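Long-range contact in beta-galactosidase (Geobacillus stearothermophilus, PDB 4OIF), which probably hydrolyses terminal non-reducing beta-D-galactose residues from beta-D-galactosides, as a zinc-containing member of glycoside hydrolase family 42: residues 121-126 against 163-168. Sequence-based numbering, arbitrary orientation. Where two conformers were deposited one is given.
With ZN (zinc ion), chain D.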
loop_
_atom_site.group_PDB
_atom_site.type_symbol
_atom_site.label_atom_id
_atom_site.label_comp_id
_atom_site.label_asym_id
_atom_site.label_seq_id
_atom_site.Cartn_x
_atom_site.Cartn_y
_atom_site.Cartn_z
ATOM N N ASN A 121 20.048 5.204 -14.965
ATOM C CA ASN A 121 18.749 5.731 -15.360
ATOM C C ASN A 121 18.811 6.774 -16.484
ATOM O O ASN A 121 18.139 7.807 -16.452
ATOM C CB ASN A 121 18.049 6.299 -14.129
ATOM C CG ASN A 121 18.918 7.292 -13.378
ATOM O OD1 ASN A 121 19.982 7.702 -13.865
ATOM N ND2 ASN A 121 18.462 7.704 -12.199
ATOM N N HIS A 122 19.621 6.474 -17.485
ATOM C CA HIS A 122 19.707 7.283 -18.690
ATOM C C HIS A 122 18.645 6.891 -19.717
ATOM O O HIS A 122 18.209 5.742 -19.761
ATOM C CB HIS A 122 21.076 7.108 -19.314
ATOM C CG HIS A 122 21.352 5.699 -19.738
ATOM N ND1 HIS A 122 21.704 4.705 -18.843
ATOM C CD2 HIS A 122 21.310 5.112 -20.959
ATOM C CE1 HIS A 122 21.884 3.573 -19.501
ATOM N NE2 HIS A 122 21.653 3.792 -20.784
ATOM N N CYS A 123 18.250 7.845 -20.547
ATOM C CA CYS A 123 17.458 7.557 -21.734
ATOM C C CYS A 123 18.274 6.669 -22.677
ATOM O O CYS A 123 19.379 7.046 -23.078
ATOM C CB CYS A 123 17.038 8.875 -22.420
ATOM S SG CYS A 123 16.469 8.730 -24.155
ATOM N N PHE A 124 17.763 5.498 -23.040
ATOM C CA PHE A 124 18.575 4.603 -23.851
ATOM C C PHE A 124 18.534 4.969 -25.362
ATOM O O PHE A 124 19.224 4.337 -26.181
ATOM C CB PHE A 124 18.155 3.128 -23.674
ATOM C CG PHE A 124 16.657 2.874 -23.724
ATOM C CD1 PHE A 124 15.891 3.424 -24.712
ATOM C CD2 PHE A 124 16.079 1.915 -22.883
ATOM C CE1 PHE A 124 14.554 3.154 -24.810
ATOM C CE2 PHE A 124 14.724 1.617 -22.947
ATOM C CZ PHE A 124 13.947 2.254 -23.953
ATOM N N THR A 125 17.762 5.994 -25.739
ATOM C CA THR A 125 17.675 6.389 -27.156
ATOM C C THR A 125 18.569 7.597 -27.470
ATOM O O THR A 125 19.150 7.677 -28.550
ATOM C CB THR A 125 16.216 6.709 -27.583
ATOM O OG1 THR A 125 15.425 5.507 -27.591
ATOM C CG2 THR A 125 16.176 7.296 -28.995
ATOM N N SER A 126 18.680 8.524 -26.518
ATOM C CA SER A 126 19.448 9.772 -26.694
ATOM C C SER A 126 20.762 9.624 -27.484
ATOM O O SER A 126 21.633 8.822 -27.121
ATOM C CB SER A 126 19.753 10.379 -25.330
ATOM O OG SER A 126 20.839 11.284 -25.404
ATOM N N CYS A 163 12.632 4.124 -20.815
ATOM C CA CYS A 163 12.353 5.532 -21.022
ATOM C C CYS A 163 11.229 5.680 -22.043
ATOM O O CYS A 163 11.144 4.906 -22.997
ATOM C CB CYS A 163 13.608 6.286 -21.473
ATOM S SG CYS A 163 13.334 8.058 -21.677
ATOM N N HIS A 164 10.373 6.676 -21.821
ATOM C CA HIS A 164 9.162 6.871 -22.603
ATOM C C HIS A 164 9.114 8.238 -23.267
ATOM O O HIS A 164 8.052 8.679 -23.693
ATOM C CB HIS A 164 7.927 6.713 -21.721
ATOM C CG HIS A 164 7.802 5.369 -21.083
ATOM N ND1 HIS A 164 6.950 4.397 -21.562
ATOM C CD2 HIS A 164 8.402 4.842 -19.990
ATOM C CE1 HIS A 164 7.042 3.323 -20.800
ATOM N NE2 HIS A 164 7.912 3.570 -19.835
ATOM N N CYS A 165 10.254 8.915 -23.334
ATOM C CA CYS A 165 10.318 10.226 -23.966
ATOM C C CYS A 165 9.978 10.124 -25.449
ATOM O O CYS A 165 9.831 9.017 -25.984
ATOM C CB CYS A 165 11.703 10.847 -23.774
ATOM S SG CYS A 165 12.996 10.170 -24.799
ATOM N N ASN A 166 9.870 11.272 -26.118
ATOM C CA ASN A 166 9.423 11.256 -27.509
ATOM C C ASN A 166 10.468 10.630 -28.442
ATOM O O ASN A 166 10.101 10.044 -29.478
ATOM C CB ASN A 166 9.045 12.665 -27.964
ATOM C CG ASN A 166 7.775 13.181 -27.282
ATOM O OD1 ASN A 166 6.888 12.406 -26.905
ATOM N ND2 ASN A 166 7.685 14.497 -27.124
ATOM N N LEU A 167 11.741 10.690 -28.052
ATOM C CA LEU A 167 12.806 10.029 -28.787
ATOM C C LEU A 167 12.577 8.524 -28.787
ATOM O O LEU A 167 12.620 7.852 -29.829
ATOM C CB LEU A 167 14.156 10.363 -28.160
ATOM C CG LEU A 167 14.543 11.841 -28.213
ATOM C CD1 LEU A 167 16.012 12.012 -27.860
ATOM C CD2 LEU A 167 14.253 12.411 -29.582
ATOM N N CYS A 168 12.314 8.011 -27.592
ATOM C CA CYS A 168 12.008 6.608 -27.394
ATOM C C CYS A 168 10.686 6.187 -28.047
ATOM O O CYS A 168 10.563 5.050 -28.502
ATOM C CB CYS A 168 11.996 6.292 -25.892
ATOM S SG CYS A 168 13.667 6.347 -25.111
HETATM ZN ZN ZN D . 14.081 8.219 -23.977
#
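The ring of Phe124 meets Cys168 SG obliquely, a sulfur-aromatic contact with the sulfur 4.3 Å from the ring centroid and 57° off the normal; Cys163 N also comes in obliquely, near CZ, and Thr125 OG1 lies in the ring plane at the edge. This is the flank of a four-cysteine zinc site in the TIM-barrel domain, built from the loop ahead of helix 127-144 and from a CxxC turn, Cys165 to Cys168, that starts helix 166-179. Cys123 crosses from one segment to bind the zinc, and Cys163, Cys165 and Cys168 complete it, Cys168 SG sitting 2.2 Å from the ion. CG of Phe124 lies between its backbone N and carbonyl carbon (chi1 46°), which brings CE1 to 3.3 Å from Cys168 SG, while helix 218-246 packs on the ring through Val228 and Thr232. Cut back to an alanine here, the side chain would probably leave a gap between that helix and the zinc site, and Cys168 SG without its aromatic neighbour. Thr125 adds its methyl CG2, 3.8 Å from Leu167 CB, and its hydroxyl is hydrogen-bonded to Gln231. Backbone N-H groups that donate to Cys123 SG and Cys165 SG probably temper some of the negative charge on these zinc-bound sulfurs: Cys165, at the N-cap of helix 166-179, accepts from Cys168 N through SG, and Ser126 N donates to Cys123 SG over 3.2 Å at 151°.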